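Local coordinates for protein cellulose hydrolase (Bacillus licheniformis, PDB 4YZT) that hydrolyses internal beta-1,4-glucosidic bonds of cellulose as a tri-modular family 5 endoglucanase, captured here in complex with cellotetraose, at residues 429-434 and 459-464; 501-506 and 517-522. All coordinates share one frame; numbering follows the deposited sequence.

Overall arrangement
Both contacts lie in the modules that follow the catalytic barrel, and their centres are 15 Å apart. Contact 1 joins the end of strand 424-431, in the immunoglobulin-like sheet, to the turn that leads into strand 462-470 of the C-terminal module; contact 2 packs the two sheets of that module against each other. They meet at neighbouring strands of one sheet, where Lys462 O to Trp522 N (2.7 Å) and Ala464 N to Glu520 O (2.8 Å) are probable hydrogen bonds. The cellotetraose pocket, lined by Glu162, Glu271 and other barrel residues, includes no residue of either contact. The backbone oxygens of Leu463 and Ala464 accept bonds from Asn278 and Asn233 of the catalytic module, so the C-terminal module also touches it.

Contact 1. Residues 429-434 and 459-464; sequences ILYDDP and NGTKLA
Tyr431 and Asp432 run past Gly460 and Asn459, the two segments, taken end to end over their touching parts, lying 102° apart, and the backbones come closest at Tyr431 and Gly460, whose CA atoms are 4.4 Å apart. Asp432 N donates to Asn459 O (3.0 Å), meeting it in the carbonyl plane, while Tyr431 CA makes a C-H...O approach to the same oxygen (3.1 Å). Gly460 turns the chain at phi 100°, a conformation suited to glycine: a CB here would run into Leu430 O and press on Tyr431 CA, and at these backbone angles also on the carbonyl oxygen of Asn459. The side chain of Asn459 supplies the second polar link. Its chi1 of -66° sets CG beside the backbone N, from where ND2 donates to Asp433 O (2.7 Å), the oxygen lying in the amide plane although the donor is tilted from the plane of the carbonyl. Asp433 itself pairs with Lys347 through OD1, and its backbone N is held by Asp432 OD1. The remaining contacts are van der Waals: Thr461 CG2 comes obliquely to Tyr431 CD2 (3.9 Å), while the hydroxyl of Thr461 bonds back to Leu458 O. At the far end the extended chain of Lys462 crosses the side chain of Ile429 at about a right angle, bringing NZ to 3.8 Å from Ile429 CD1; NZ also makes a long, weak ion pair with Asp343. The arrangement is an inter-module junction, in which the chain leaving the immunoglobulin-like X2 sheet is held to the turn that opens strand 462-470 of the C-terminal beta module.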
loop_
_atom_site.group_PDB
_atom_site.type_symbol
_atom_site.label_atom_id
_atom_site.label_comp_id
_atom_site.label_asym_id
_atom_site.label_seq_id
_atom_site.Cartn_x
_atom_site.Cartn_y
_atom_site.Cartn_z
ATOM N N ILE A 429 -16.306 13.184 -15.171
ATOM C CA ILE A 429 -17.272 13.098 -14.088
ATOM C C ILE A 429 -18.195 14.308 -14.042
ATOM O O ILE A 429 -17.734 15.440 -13.881
ATOM C CB ILE A 429 -16.561 12.982 -12.723
ATOM C CG1 ILE A 429 -15.541 11.839 -12.736
ATOM C CG2 ILE A 429 -17.582 12.817 -11.601
ATOM C CD1 ILE A 429 -14.658 11.791 -11.484
ATOM N N LEU A 430 -19.495 14.072 -14.179
ATOM C CA LEU A 430 -20.475 15.123 -13.957
ATOM C C LEU A 430 -20.811 15.234 -12.474
ATOM O O LEU A 430 -21.139 14.234 -11.839
ATOM C CB LEU A 430 -21.752 14.848 -14.758
ATOM C CG LEU A 430 -22.843 15.928 -14.774
ATOM C CD1 LEU A 430 -22.346 17.182 -15.482
ATOM C CD2 LEU A 430 -24.110 15.399 -15.455
ATOM N N TYR A 431 -20.735 16.436 -11.918
ATOM C CA TYR A 431 -21.090 16.616 -10.508
ATOM C C TYR A 431 -21.984 17.816 -10.310
ATOM O O TYR A 431 -22.149 18.644 -11.216
ATOM C CB TYR A 431 -19.845 16.752 -9.622
ATOM C CG TYR A 431 -19.248 18.143 -9.563
ATOM C CD1 TYR A 431 -18.354 18.574 -10.534
ATOM C CD2 TYR A 431 -19.566 19.018 -8.531
ATOM C CE1 TYR A 431 -17.799 19.835 -10.484
ATOM C CE2 TYR A 431 -19.018 20.287 -8.475
ATOM C CZ TYR A 431 -18.129 20.685 -9.450
ATOM O OH TYR A 431 -17.586 21.943 -9.397
ATOM N N ASP A 432 -22.584 17.883 -9.124
ATOM C CA ASP A 432 -23.412 19.012 -8.726
ATOM C C ASP A 432 -23.174 19.236 -7.240
ATOM O O ASP A 432 -22.515 18.412 -6.593
ATOM C CB ASP A 432 -24.886 18.743 -9.023
ATOM C CG ASP A 432 -25.658 20.010 -9.324
ATOM O OD1 ASP A 432 -25.129 21.116 -9.068
ATOM O OD2 ASP A 432 -26.790 19.900 -9.826
ATOM N N ASP A 433 -23.682 20.342 -6.700
ATOM C CA ASP A 433 -23.526 20.634 -5.273
ATOM C C ASP A 433 -24.024 19.440 -4.443
ATOM O O ASP A 433 -25.143 18.970 -4.633
ATOM C CB ASP A 433 -24.308 21.893 -4.862
ATOM C CG ASP A 433 -23.967 23.123 -5.700
ATOM O OD1 ASP A 433 -22.774 23.411 -5.931
ATOM O OD2 ASP A 433 -24.915 23.818 -6.118
ATOM N N PRO A 434 -23.189 18.949 -3.520
ATOM C CA PRO A 434 -23.619 17.877 -2.616
ATOM C C PRO A 434 -24.759 18.338 -1.715
ATOM O O PRO A 434 -24.790 19.509 -1.350
ATOM C CB PRO A 434 -22.365 17.582 -1.793
ATOM C CG PRO A 434 -21.581 18.859 -1.836
ATOM C CD PRO A 434 -21.841 19.444 -3.198
ATOM N N ASN A 459 -23.601 13.584 -5.161
ATOM C CA ASN A 459 -23.840 14.083 -6.513
ATOM C C ASN A 459 -22.579 14.122 -7.366
ATOM O O ASN A 459 -22.339 15.088 -8.077
ATOM C CB ASN A 459 -24.469 15.479 -6.463
ATOM C CG ASN A 459 -25.862 15.471 -5.852
ATOM O OD1 ASN A 459 -26.572 14.467 -5.916
ATOM N ND2 ASN A 459 -26.264 16.602 -5.269
ATOM N N GLY A 460 -21.784 13.062 -7.293
ATOM C CA GLY A 460 -20.613 12.940 -8.143
ATOM C C GLY A 460 -19.315 13.315 -7.460
ATOM O O GLY A 460 -18.231 13.004 -7.960
ATOM N N THR A 461 -19.412 13.995 -6.323
ATOM C CA THR A 461 -18.215 14.374 -5.592
ATOM C C THR A 461 -17.712 13.197 -4.755
ATOM O O THR A 461 -18.434 12.226 -4.545
ATOM C CB THR A 461 -18.444 15.597 -4.678
ATOM O OG1 THR A 461 -19.308 15.246 -3.595
ATOM C CG2 THR A 461 -19.036 16.754 -5.454
ATOM N N LYS A 462 -16.467 13.292 -4.292
ATOM C CA LYS A 462 -15.833 12.227 -3.521
ATOM C C LYS A 462 -15.173 12.799 -2.287
ATOM O O LYS A 462 -14.637 13.914 -2.314
ATOM C CB LYS A 462 -14.785 11.478 -4.356
ATOM C CG LYS A 462 -15.279 10.962 -5.697
ATOM C CD LYS A 462 -14.102 10.561 -6.565
ATOM C CE LYS A 462 -14.557 9.934 -7.875
ATOM N NZ LYS A 462 -13.380 9.530 -8.695
ATOM N N LEU A 463 -15.185 12.037 -1.203
ATOM C CA LEU A 463 -14.554 12.501 0.031
ATOM C C LEU A 463 -13.028 12.562 -0.115
ATOM O O LEU A 463 -12.406 11.619 -0.620
ATOM C CB LEU A 463 -14.924 11.590 1.196
ATOM C CG LEU A 463 -14.334 11.967 2.557
ATOM C CD1 LEU A 463 -14.820 13.350 3.000
ATOM C CD2 LEU A 463 -14.704 10.893 3.564
ATOM N N ALA A 464 -12.442 13.680 0.310
ATOM C CA ALA A 464 -10.995 13.869 0.259
ATOM C C ALA A 464 -10.356 13.808 1.649
ATOM O O ALA A 464 -9.462 12.989 1.905
ATOM C CB ALA A 464 -10.677 15.189 -0.400
#

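Contact 2. Residues 501-506 and 517-522; sequences LYLKER and FTFELW
Part of the core between the two sheets of the C-terminal module is formed by Leu501 and Leu503 of strand 500-503 facing Phe519 and Phe517 of strand 515-522. The strand axes approach to 10.0 Å and run 138° apart, with no hydrogen bond between the segments, and the contact is made almost wholly by side chains. Leu503 CD1 stands over the centre of the Phe517 ring, 3.7 Å from its centroid and almost exactly on the ring normal, a CH-pi contact in which the methyl is nearly equidistant from all six ring carbons. Leu503 also meets Phe519: CG lies 3.8 Å from Phe519 CZ, at the ring edge near its plane, and CD2 reaches both rings. One face of Phe519 receives Leu501 CD1, 4.2 Å from the centroid and displaced toward the CG side of the ring. Both leucines hold CG anti to the carbonyl carbon (chi1 -54° in Leu501, -71° in Leu503), which carries their methyls from the strand into the space between the sheets. Substituting an alanine for Phe517 would probably leave Leu503 CD1 without the ring beneath it and open a gap between the sheets. Around these four residues, Val532 packs on Phe517, and Val466 and Val530 on Phe519. Alternate residues of both strands point inward, as in the hydrophobic core between the sheets of a beta-sandwich.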
loop_
_atom_site.group_PDB
_atom_site.type_symbol
_atom_site.label_atom_id
_atom_site.label_comp_id
_atom_site.label_asym_id
_atom_site.label_seq_id
_atom_site.Cartn_x
_atom_site.Cartn_y
_atom_site.Cartn_z
ATOM N N LEU A 501 -21.403 9.850 4.586
ATOM C CA LEU A 501 -20.222 10.256 5.322
ATOM C C LEU A 501 -20.302 9.772 6.765
ATOM O O LEU A 501 -21.388 9.738 7.352
ATOM C CB LEU A 501 -20.081 11.779 5.282
ATOM C CG LEU A 501 -20.077 12.400 3.882
ATOM C CD1 LEU A 501 -20.254 13.908 3.947
ATOM C CD2 LEU A 501 -18.783 12.044 3.138
ATOM N N TYR A 502 -19.152 9.428 7.345
ATOM C CA TYR A 502 -19.112 8.880 8.699
ATOM C C TYR A 502 -17.997 9.508 9.520
ATOM O O TYR A 502 -16.881 9.677 9.028
ATOM C CB TYR A 502 -18.905 7.363 8.663
ATOM C CG TYR A 502 -20.088 6.560 8.142
ATOM C CD1 TYR A 502 -21.003 5.995 9.020
ATOM C CD2 TYR A 502 -20.266 6.349 6.774
ATOM C CE1 TYR A 502 -22.084 5.251 8.550
ATOM C CE2 TYR A 502 -21.338 5.620 6.295
ATOM C CZ TYR A 502 -22.240 5.067 7.188
ATOM O OH TYR A 502 -23.312 4.339 6.729
ATOM N N LEU A 503 -18.310 9.856 10.766
ATOM C CA LEU A 503 -17.299 10.146 11.773
ATOM C C LEU A 503 -17.179 8.968 12.726
ATOM O O LEU A 503 -18.182 8.485 13.273
ATOM C CB LEU A 503 -17.642 11.404 12.570
ATOM C CG LEU A 503 -17.516 12.735 11.841
ATOM C CD1 LEU A 503 -18.046 13.835 12.728
ATOM C CD2 LEU A 503 -16.047 12.986 11.486
ATOM N N LYS A 504 -15.953 8.519 12.938
ATOM C CA LYS A 504 -15.715 7.369 13.790
ATOM C C LYS A 504 -16.018 7.678 15.255
ATOM O O LYS A 504 -15.863 8.810 15.716
ATOM C CB LYS A 504 -14.269 6.881 13.629
ATOM C CG LYS A 504 -13.987 6.279 12.262
ATOM C CD LYS A 504 -14.381 4.815 12.181
ATOM C CE LYS A 504 -13.416 3.961 12.962
ATOM N NZ LYS A 504 -13.355 2.569 12.449
ATOM N N GLU A 505 -16.484 6.657 15.963
ATOM C CA GLU A 505 -16.748 6.745 17.398
ATOM C C GLU A 505 -15.594 7.422 18.149
ATOM O O GLU A 505 -15.815 8.250 19.030
ATOM C CB GLU A 505 -16.985 5.351 17.975
ATOM C CG GLU A 505 -17.472 5.373 19.404
ATOM C CD GLU A 505 -17.412 4.015 20.056
ATOM O OE1 GLU A 505 -16.292 3.534 20.341
ATOM O OE2 GLU A 505 -18.486 3.426 20.267
ATOM N N ARG A 506 -14.372 7.050 17.785
ATOM C CA ARG A 506 -13.157 7.657 18.326
ATOM C C ARG A 506 -13.233 9.184 18.399
ATOM O O ARG A 506 -12.892 9.782 19.424
ATOM C CB ARG A 506 -11.958 7.243 17.471
ATOM C CG ARG A 506 -10.701 8.074 17.672
ATOM C CD ARG A 506 -9.586 7.561 16.762
ATOM N NE ARG A 506 -8.473 8.508 16.671
ATOM C CZ ARG A 506 -7.512 8.633 17.579
ATOM N NH1 ARG A 506 -6.550 9.526 17.398
ATOM N NH2 ARG A 506 -7.505 7.868 18.664
ATOM N N PHE A 517 -17.418 20.250 11.787
ATOM C CA PHE A 517 -16.609 19.397 10.925
ATOM C C PHE A 517 -16.769 19.802 9.474
ATOM O O PHE A 517 -17.884 20.038 9.008
ATOM C CB PHE A 517 -16.984 17.927 11.102
ATOM C CG PHE A 517 -16.648 17.393 12.457
ATOM C CD1 PHE A 517 -15.442 16.757 12.677
ATOM C CD2 PHE A 517 -17.533 17.552 13.516
ATOM C CE1 PHE A 517 -15.118 16.286 13.953
ATOM C CE2 PHE A 517 -17.228 17.077 14.776
ATOM C CZ PHE A 517 -16.016 16.448 14.995
ATOM N N THR A 518 -15.648 19.907 8.773
ATOM C CA THR A 518 -15.672 20.247 7.360
ATOM C C THR A 518 -15.227 19.046 6.539
ATOM O O THR A 518 -14.056 18.642 6.592
ATOM C CB THR A 518 -14.773 21.461 7.045
ATOM O OG1 THR A 518 -15.182 22.599 7.824
ATOM C CG2 THR A 518 -14.848 21.812 5.560
ATOM N N PHE A 519 -16.170 18.474 5.794
ATOM C CA PHE A 519 -15.879 17.354 4.910
ATOM C C PHE A 519 -15.437 17.903 3.558
ATOM O O PHE A 519 -16.270 18.330 2.762
ATOM C CB PHE A 519 -17.101 16.434 4.765
ATOM C CG PHE A 519 -17.425 15.669 6.016
ATOM C CD1 PHE A 519 -18.145 16.265 7.036
ATOM C CD2 PHE A 519 -16.988 14.362 6.178
ATOM C CE1 PHE A 519 -18.430 15.573 8.207
ATOM C CE2 PHE A 519 -17.269 13.661 7.333
ATOM C CZ PHE A 519 -17.996 14.272 8.357
ATOM N N GLU A 520 -14.123 17.911 3.314
ATOM C CA GLU A 520 -13.586 18.465 2.076
ATOM C C GLU A 520 -13.635 17.394 0.996
ATOM O O GLU A 520 -13.237 16.246 1.209
ATOM C CB GLU A 520 -12.159 18.992 2.277
ATOM C CG GLU A 520 -12.046 20.092 3.313
ATOM C CD GLU A 520 -10.628 20.636 3.492
ATOM O OE1 GLU A 520 -9.685 20.174 2.805
ATOM O OE2 GLU A 520 -10.458 21.540 4.334
ATOM N N LEU A 521 -14.155 17.780 -0.162
ATOM C CA LEU A 521 -14.428 16.849 -1.241
ATOM C C LEU A 521 -13.540 17.071 -2.460
ATOM O O LEU A 521 -12.854 18.087 -2.570
ATOM C CB LEU A 521 -15.903 16.964 -1.653
ATOM C CG LEU A 521 -16.879 16.799 -0.492
ATOM C CD1 LEU A 521 -18.288 17.292 -0.853
ATOM C CD2 LEU A 521 -16.923 15.341 -0.078
ATOM N N TRP A 522 -13.577 16.104 -3.372
ATOM C CA TRP A 522 -13.126 16.294 -4.751
ATOM C C TRP A 522 -14.368 16.607 -5.588
ATOM O O TRP A 522 -15.364 15.917 -5.453
ATOM C CB TRP A 522 -12.432 15.040 -5.284
ATOM C CG TRP A 522 -11.209 14.574 -4.499
ATOM C CD1 TRP A 522 -11.059 13.387 -3.833
ATOM C CD2 TRP A 522 -9.970 15.281 -4.338
ATOM N NE1 TRP A 522 -9.802 13.320 -3.262
ATOM C CE2 TRP A 522 -9.121 14.470 -3.558
ATOM C CE3 TRP A 522 -9.499 16.525 -4.776
ATOM C CZ2 TRP A 522 -7.832 14.865 -3.203
ATOM C CZ3 TRP A 522 -8.218 16.917 -4.420
ATOM C CH2 TRP A 522 -7.401 16.087 -3.642
#